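Side-chain contacts in hypothetical bacterial 6-phosphogluconolactonase (Bacteroides fragilis, PDB 3SCY), which is a putative 6-phosphogluconolactonase that probably hydrolyses 6-phosphogluconolactone, its activity being inferred: residues A[172-177]-A[228-233]; A[235-240]-A[246-251]. All blocks are in the same frame, centred on the assembly; numbering follows the deposited sequence. Where two conformers were deposited one is given.

Interaction 1 of 2, residues A[172-177]-A[228-233]; sequences DDLGTD and INEIGG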
ATOM      1  N   ASP A 172      -0.262  -4.672 -10.064  1.00 18.11           N
ATOM      2  CA  ASP A 172      -0.869  -3.557 -10.807  1.00 16.98           C
ATOM      3  C   ASP A 172       0.151  -2.847 -11.644  1.00 21.56           C
ATOM      4  O   ASP A 172       1.196  -2.426 -11.122  1.00 19.54           O
ATOM      5  CB  ASP A 172      -1.498  -2.543  -9.834  1.00 17.72           C
ATOM      6  CG  ASP A 172      -2.675  -3.041  -9.035  1.00 21.73           C
ATOM      7  OD1 ASP A 172      -3.215  -4.110  -9.376  1.00 22.80           O
ATOM      8  OD2 ASP A 172      -3.085  -2.330  -8.074  1.00 23.25           O
ATOM      9  N   ASP A 173      -0.172  -2.657 -12.923  1.00 19.38           N
ATOM     10  CA  ASP A 173       0.728  -2.005 -13.853  1.00 20.14           C
ATOM     11  C   ASP A 173       0.090  -0.741 -14.387  1.00 23.31           C
ATOM     12  O   ASP A 173      -0.727  -0.756 -15.321  1.00 22.18           O
ATOM     13  CB  ASP A 173       1.099  -2.973 -14.964  1.00 20.68           C
ATOM     14  CG  ASP A 173       2.092  -2.478 -16.003  1.00 27.12           C
ATOM     15  OD1 ASP A 173       2.394  -1.258 -16.019  1.00 23.64           O
ATOM     16  OD2 ASP A 173       2.566  -3.306 -16.796  1.00 27.44           O
ATOM     17  N   LEU A 174       0.525   0.382 -13.809  1.00 20.62           N
ATOM     18  CA  LEU A 174       0.020   1.701 -14.161  1.00 20.96           C
ATOM     19  C   LEU A 174       0.306   2.027 -15.621  1.00 25.81           C
ATOM     20  O   LEU A 174      -0.511   2.684 -16.284  1.00 25.03           O
ATOM     21  CB  LEU A 174       0.637   2.755 -13.203  1.00 21.11           C
ATOM     22  CG  LEU A 174       0.308   4.261 -13.468  1.00 24.94           C
ATOM     23  CD1 LEU A 174       0.290   5.041 -12.158  1.00 26.34           C
ATOM     24  CD2 LEU A 174       1.314   4.910 -14.473  1.00 29.10           C
ATOM     25  N   GLY A 175       1.453   1.565 -16.118  1.00 22.52           N
ATOM     26  CA  GLY A 175       1.857   1.868 -17.479  1.00 24.38           C
ATOM     27  C   GLY A 175       1.126   1.151 -18.589  1.00 28.32           C
ATOM     28  O   GLY A 175       1.065   1.672 -19.706  1.00 29.10           O
ATOM     29  N   THR A 176       0.605  -0.057 -18.322  1.00 24.16           N
ATOM     30  CA  THR A 176      -0.035  -0.819 -19.402  1.00 24.90           C
ATOM     31  C   THR A 176      -1.519  -1.099 -19.147  1.00 26.77           C
ATOM     32  O   THR A 176      -2.111  -1.853 -19.922  1.00 27.27           O
ATOM     33  CB  THR A 176       0.719  -2.131 -19.658  1.00 28.91           C
ATOM     34  OG1 THR A 176       0.510  -3.008 -18.552  1.00 26.86           O
ATOM     35  CG2 THR A 176       2.206  -1.916 -19.899  1.00 29.20           C
ATOM     36  N   ASP A 177      -2.119  -0.509 -18.080  1.00 22.77           N
ATOM     37  CA  ASP A 177      -3.550  -0.709 -17.766  1.00 21.98           C
ATOM     38  C   ASP A 177      -3.872  -2.197 -17.547  1.00 23.77           C
ATOM     39  O   ASP A 177      -4.916  -2.680 -17.974  1.00 24.98           O
ATOM     40  CB  ASP A 177      -4.447  -0.101 -18.871  1.00 24.36           C
ATOM     41  CG  ASP A 177      -4.330   1.406 -18.897  1.00 28.51           C
ATOM     42  OD1 ASP A 177      -4.405   2.026 -17.814  1.00 28.22           O
ATOM     43  OD2 ASP A 177      -4.151   1.966 -19.995  1.00 32.56           O
ATOM     44  N   ILE A 228      -7.794   1.302  -7.299  1.00 16.54           N
ATOM     45  CA  ILE A 228      -7.770   2.746  -7.477  0.50 16.24           C
ATOM     46  C   ILE A 228      -6.853   3.022  -8.664  1.00 19.68           C
ATOM     47  O   ILE A 228      -5.707   2.545  -8.685  1.00 18.06           O
ATOM     48  CB  ILE A 228      -7.403   3.576  -6.208  0.50 18.01           C
ATOM     49  CG1 ILE A 228      -7.588   5.082  -6.499  0.50 19.06           C
ATOM     50  CG2 ILE A 228      -5.974   3.261  -5.677  0.50 17.44           C
ATOM     51  CD1 ILE A 228      -7.577   5.987  -5.323  0.50 23.08           C
ATOM     52  N   ASN A 229      -7.363   3.799  -9.639  1.00 18.69           N
ATOM     53  CA  ASN A 229      -6.640   4.156 -10.851  1.00 19.66           C
ATOM     54  C   ASN A 229      -6.122   5.561 -10.722  1.00 20.81           C
ATOM     55  O   ASN A 229      -6.921   6.497 -10.568  1.00 20.94           O
ATOM     56  CB  ASN A 229      -7.556   3.999 -12.052  1.00 21.19           C
ATOM     57  CG  ASN A 229      -7.882   2.556 -12.310  1.00 23.72           C
ATOM     58  OD1 ASN A 229      -7.000   1.744 -12.556  1.00 23.35           O
ATOM     59  ND2 ASN A 229      -9.151   2.207 -12.239  1.00 26.39           N
ATOM     60  N   GLU A 230      -4.789   5.719 -10.773  1.00 18.64           N
ATOM     61  CA  GLU A 230      -4.163   7.025 -10.583  1.00 19.17           C
ATOM     62  C   GLU A 230      -4.569   8.034 -11.654  1.00 23.70           C
ATOM     63  O   GLU A 230      -4.931   9.160 -11.320  1.00 23.82           O
ATOM     64  CB  GLU A 230      -2.635   6.907 -10.556  1.00 20.66           C
ATOM     65  CG  GLU A 230      -1.925   8.249 -10.424  1.00 23.85           C
ATOM     66  CD  GLU A 230      -0.456   8.159 -10.072  1.00 30.06           C
ATOM     67  OE1 GLU A 230      -0.084   7.267  -9.277  1.00 27.24           O
ATOM     68  OE2 GLU A 230       0.311   9.043 -10.513  1.00 33.63           O
ATOM     69  N   ILE A 231      -4.460   7.656 -12.933  1.00 21.22           N
ATOM     70  CA  ILE A 231      -4.683   8.602 -14.020  1.00 21.22           C
ATOM     71  C   ILE A 231      -6.165   8.826 -14.286  1.00 25.20           C
ATOM     72  O   ILE A 231      -6.595   9.971 -14.440  1.00 26.46           O
ATOM     73  CB  ILE A 231      -3.959   8.120 -15.291  1.00 23.97           C
ATOM     74  CG1 ILE A 231      -2.466   7.831 -15.016  1.00 24.47           C
ATOM     75  CG2 ILE A 231      -4.114   9.167 -16.428  1.00 24.33           C
ATOM     76  CD1 ILE A 231      -1.745   7.053 -16.190  1.00 27.68           C
ATOM     77  N   GLY A 232      -6.918   7.746 -14.362  1.00 22.61           N
ATOM     78  CA  GLY A 232      -8.352   7.819 -14.622  1.00 22.81           C
ATOM     79  C   GLY A 232      -9.150   8.382 -13.465  1.00 25.91           C
ATOM     80  O   GLY A 232     -10.241   8.923 -13.677  1.00 26.46           O
ATOM     81  N   GLY A 233      -8.599   8.264 -12.251  1.00 22.32           N
ATOM     82  CA  GLY A 233      -9.238   8.756 -11.033  1.00 21.65           C
ATOM     83  C   GLY A 233     -10.470   7.951 -10.671  1.00 25.15           C
ATOM     84  O   GLY A 233     -11.385   8.445 -10.009  1.00 27.85           O
TER

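Interaction 2 of 2, residues A[235-240]-A[246-251]; sequences VIAFRY and DEIQTV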
ATOM      1  N   VAL A 235     -12.369   4.215  -9.339  1.00 19.10           N
ATOM      2  CA  VAL A 235     -12.326   2.989  -8.551  1.00 17.68           C
ATOM      3  C   VAL A 235     -13.031   1.951  -9.397  1.00 21.56           C
ATOM      4  O   VAL A 235     -14.144   2.204  -9.864  1.00 22.05           O
ATOM      5  CB  VAL A 235     -12.949   3.101  -7.126  1.00 20.73           C
ATOM      6  CG1 VAL A 235     -12.992   1.730  -6.422  1.00 20.01           C
ATOM      7  CG2 VAL A 235     -12.181   4.097  -6.275  1.00 19.95           C
ATOM      8  N   ILE A 236     -12.384   0.798  -9.584  1.00 19.70           N
ATOM      9  CA  ILE A 236     -12.998  -0.333 -10.249  1.00 19.78           C
ATOM     10  C   ILE A 236     -13.267  -1.394  -9.189  1.00 22.06           C
ATOM     11  O   ILE A 236     -12.365  -1.764  -8.412  1.00 21.30           O
ATOM     12  CB  ILE A 236     -12.160  -0.884 -11.419  1.00 23.30           C
ATOM     13  CG1 ILE A 236     -11.952   0.221 -12.488  1.00 23.31           C
ATOM     14  CG2 ILE A 236     -12.865  -2.097 -12.033  1.00 24.68           C
ATOM     15  CD1 ILE A 236     -11.014  -0.225 -13.658  1.00 26.66           C
ATOM     16  N   ALA A 237     -14.526  -1.845  -9.135  1.00 22.61           N
ATOM     17  CA  ALA A 237     -14.966  -2.913  -8.253  1.00 22.02           C
ATOM     18  C   ALA A 237     -14.995  -4.200  -9.035  1.00 24.86           C
ATOM     19  O   ALA A 237     -15.456  -4.231 -10.178  1.00 24.41           O
ATOM     20  CB  ALA A 237     -16.350  -2.611  -7.689  1.00 23.95           C
ATOM     21  N   PHE A 238     -14.471  -5.250  -8.435  1.00 21.28           N
ATOM     22  CA  PHE A 238     -14.441  -6.571  -9.028  1.00 21.96           C
ATOM     23  C   PHE A 238     -14.966  -7.622  -8.135  1.00 26.12           C
ATOM     24  O   PHE A 238     -14.778  -7.565  -6.910  1.00 24.22           O
ATOM     25  CB  PHE A 238     -12.974  -7.009  -9.311  1.00 22.54           C
ATOM     26  CG  PHE A 238     -12.121  -6.140 -10.196  1.00 22.98           C
ATOM     27  CD1 PHE A 238     -11.301  -5.157  -9.646  1.00 23.80           C
ATOM     28  CD2 PHE A 238     -12.008  -6.409 -11.557  1.00 24.09           C
ATOM     29  CE1 PHE A 238     -10.464  -4.390 -10.455  1.00 24.47           C
ATOM     30  CE2 PHE A 238     -11.144  -5.664 -12.362  1.00 25.72           C
ATOM     31  CZ  PHE A 238     -10.391  -4.651 -11.813  1.00 24.27           C
ATOM     32  N   ARG A 239     -15.564  -8.638  -8.755  1.00 25.20           N
ATOM     33  CA  ARG A 239     -15.913  -9.858  -8.066  0.50 25.44           C
ATOM     34  C   ARG A 239     -14.617 -10.667  -8.101  1.00 28.34           C
ATOM     35  O   ARG A 239     -13.940 -10.674  -9.142  1.00 27.46           O
ATOM     36  CB  ARG A 239     -17.100 -10.555  -8.767  0.50 29.17           C
ATOM     37  CG  ARG A 239     -17.606 -11.787  -8.041  0.50 43.23           C
ATOM     38  CD  ARG A 239     -18.984 -12.224  -8.515  0.50 51.41           C
ATOM     39  NE  ARG A 239     -19.967 -12.179  -7.430  0.50 51.75           N
ATOM     40  CZ  ARG A 239     -20.828 -11.184  -7.240  0.50 58.01           C
ATOM     41  NH1 ARG A 239     -20.858 -10.153  -8.074  0.50 42.76           N
ATOM     42  NH2 ARG A 239     -21.678 -11.222  -6.222  0.50 43.55           N
ATOM     43  N   TYR A 240     -14.206 -11.260  -6.979  1.00 24.95           N
ATOM     44  CA  TYR A 240     -12.988 -12.075  -6.968  1.00 24.53           C
ATOM     45  C   TYR A 240     -13.318 -13.495  -6.512  1.00 29.16           C
ATOM     46  O   TYR A 240     -13.936 -13.681  -5.470  1.00 27.91           O
ATOM     47  CB  TYR A 240     -11.816 -11.508  -6.117  1.00 25.17           C
ATOM     48  CG  TYR A 240     -10.673 -12.500  -6.064  1.00 26.45           C
ATOM     49  CD1 TYR A 240      -9.780 -12.620  -7.123  1.00 29.37           C
ATOM     50  CD2 TYR A 240     -10.557 -13.405  -5.013  1.00 26.41           C
ATOM     51  CE1 TYR A 240      -8.803 -13.616  -7.140  1.00 29.27           C
ATOM     52  CE2 TYR A 240      -9.567 -14.387  -5.005  1.00 27.85           C
ATOM     53  CZ  TYR A 240      -8.684 -14.481  -6.066  1.00 33.96           C
ATOM     54  OH  TYR A 240      -7.720 -15.462  -6.060  1.00 31.99           O
ATOM     55  N   ASP A 246     -13.481 -10.232 -11.937  1.00 28.95           N
ATOM     56  CA  ASP A 246     -14.554  -9.887 -12.862  0.50 29.75           C
ATOM     57  C   ASP A 246     -15.072  -8.483 -12.521  1.00 32.50           C
ATOM     58  O   ASP A 246     -15.595  -8.269 -11.431  1.00 29.92           O
ATOM     59  CB  ASP A 246     -15.671 -10.945 -12.797  0.50 32.64           C
ATOM     60  CG  ASP A 246     -16.807 -10.770 -13.788  0.50 43.90           C
ATOM     61  OD1 ASP A 246     -16.578 -10.158 -14.860  0.50 44.80           O
ATOM     62  OD2 ASP A 246     -17.914 -11.288 -13.518  0.50 52.00           O
ATOM     63  N   GLU A 247     -14.910  -7.519 -13.449  1.00 31.49           N
ATOM     64  CA  GLU A 247     -15.331  -6.140 -13.241  1.00 31.06           C
ATOM     65  C   GLU A 247     -16.862  -6.049 -13.071  1.00 32.89           C
ATOM     66  O   GLU A 247     -17.608  -6.579 -13.903  1.00 34.50           O
ATOM     67  CB  GLU A 247     -14.839  -5.274 -14.417  1.00 32.78           C
ATOM     68  CG  GLU A 247     -15.119  -3.786 -14.292  1.00 43.76           C
ATOM     69  CD  GLU A 247     -14.370  -2.893 -15.265  1.00 65.18           C
ATOM     70  OE1 GLU A 247     -13.255  -3.267 -15.698  1.00 50.52           O
ATOM     71  OE2 GLU A 247     -14.875  -1.779 -15.537  1.00 67.25           O
ATOM     72  N   ILE A 248     -17.326  -5.384 -11.990  1.00 26.44           N
ATOM     73  CA  ILE A 248     -18.770  -5.216 -11.747  1.00 26.25           C
ATOM     74  C   ILE A 248     -19.194  -3.750 -11.794  1.00 29.35           C
ATOM     75  O   ILE A 248     -20.376  -3.478 -12.014  1.00 30.71           O
ATOM     76  CB  ILE A 248     -19.277  -5.875 -10.440  1.00 29.75           C
ATOM     77  CG1 ILE A 248     -18.508  -5.341  -9.200  1.00 29.48           C
ATOM     78  CG2 ILE A 248     -19.185  -7.423 -10.555  1.00 31.63           C
ATOM     79  CD1 ILE A 248     -18.974  -5.831  -7.818  1.00 32.69           C
ATOM     80  N   GLN A 249     -18.252  -2.817 -11.581  1.00 26.74           N
ATOM     81  CA  GLN A 249     -18.549  -1.397 -11.531  1.00 25.18           C
ATOM     82  C   GLN A 249     -17.311  -0.548 -11.647  1.00 25.84           C
ATOM     83  O   GLN A 249     -16.244  -0.935 -11.145  1.00 25.52           O
ATOM     84  CB  GLN A 249     -19.237  -1.082 -10.193  1.00 25.10           C
ATOM     85  CG  GLN A 249     -20.027   0.230 -10.166  1.00 25.08           C
ATOM     86  CD  GLN A 249     -20.455   0.597  -8.774  1.00 33.80           C
ATOM     87  OE1 GLN A 249     -19.966   0.059  -7.783  1.00 31.49           O
ATOM     88  NE2 GLN A 249     -21.365   1.551  -8.663  1.00 32.07           N
ATOM     89  N   THR A 250     -17.461   0.646 -12.264  1.00 25.00           N
ATOM     90  CA  THR A 250     -16.445   1.699 -12.303  1.00 23.54           C
ATOM     91  C   THR A 250     -17.114   2.956 -11.749  1.00 28.00           C
ATOM     92  O   THR A 250     -18.185   3.329 -12.237  1.00 28.41           O
ATOM     93  CB  THR A 250     -15.868   1.936 -13.713  1.00 30.05           C
ATOM     94  OG1 THR A 250     -15.178   0.780 -14.167  1.00 29.53           O
ATOM     95  CG2 THR A 250     -14.907   3.127 -13.760  1.00 27.61           C
ATOM     96  N   VAL A 251     -16.491   3.613 -10.747  1.00 23.93           N
ATOM     97  CA  VAL A 251     -16.992   4.861 -10.154  1.00 22.82           C
ATOM     98  C   VAL A 251     -15.881   5.901 -10.174  1.00 24.37           C
ATOM     99  O   VAL A 251     -14.711   5.559 -10.218  1.00 21.81           O
ATOM    100  CB  VAL A 251     -17.585   4.711  -8.726  1.00 25.77           C
ATOM    101  CG1 VAL A 251     -18.798   3.790  -8.718  1.00 27.20           C
ATOM    102  CG2 VAL A 251     -16.534   4.225  -7.723  1.00 24.34           C
TER

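Interaction 1 of 2, residues A[172-177]-A[228-233]
L174 reaches from the turn after strand 168-173 to E230 and I231, in the turn after strand 224-229, so the contact joins two neighbouring blades of the seven-bladed beta-propeller through the turns that lead from the second strand of each blade to the third. From CB, the L174 side chain runs with CG anti to the backbone N (chi1 176°), which directs its branch toward the other blade, and at CG it forks. L174 CD1 slants across E230, 3.8 Å from its CB and 3.7 Å from its OE1. CD2 takes the other course and meets the end of I231, whose side chain runs at about a right angle to the leucine. No hydrogen bond passes between the two turns; the join is apolar, apart from the carboxylate that CD1 borders. That carboxylate is buried but well matched: salt bridges tie OE2 to R151 and OE1 to R214 and R278. Behind L174, D173 holds the turn: OD1 accepts weak bonds from the backbone N of G175 and of T176 and a further bond from H156 N, while H180 NE2 bonds to OD2. The methyl-to-methyl approach is L174 CD2 to I231 CD1, at 4.1 Å.

Interaction 2 of 2, residues A[235-240]-A[246-251]
V235 to R239 pair with V251 to D246 as the antiparallel arms of a beta hairpin, the third and outermost strands of a propeller blade, and a classic beta bulge sets I248 and Q249 together against A237. At the bulge A237 O takes two amides: I248 N at 2.8 Å in a nearly straight bond (178°) and Q249 N in a weak one at 3.4 Å. On the face of I236 and F238, the CG2 methyl of I236 lies 3.5 Å above one face of the F238 ring, offset toward the rim, and touches E247 CG at 3.6 Å. The ring's CD2 approaches the backbone N of E247 obliquely, at 3.6 Å. On the other face I248 CG1 packs 3.8 Å from A237 CB; chi1 of 57° wedges CG1 between its own N and carbonyl carbon and directs it over the A237 peptide. In one conformer R239, bent at chi3, brings NH1 to 4.1 Å from I248 CG2, which lies at the edge of the guanidinium. Q249 bonds through OE1 to L296 N in the next blade. Polar cohesion between the strands therefore resides in the backbone ladder, while the side chains add mainly apolar packing.

Overall arrangement
Both contacts involve the blade built from strands 213-218, 224-229, 234-241 and 244-252, but they use it differently. Interaction 1 lies nearer the centre of the chain, its touching residues all buried, and joins this blade to the preceding one by a small apolar contact beside an arginine-bound acid. Interaction 2 stays inside the blade, joins its third and fourth strands through main-chain hydrogen bonds, and is partly buried: V235 to F238 are buried, while R239 and 246-251 are exposed or partly so. Strands 224-229 and 234-241 are neighbours in the sheet, and the two contacts meet where N229 ND2 lies 3.4 Å from I236 CD1, a packing contact.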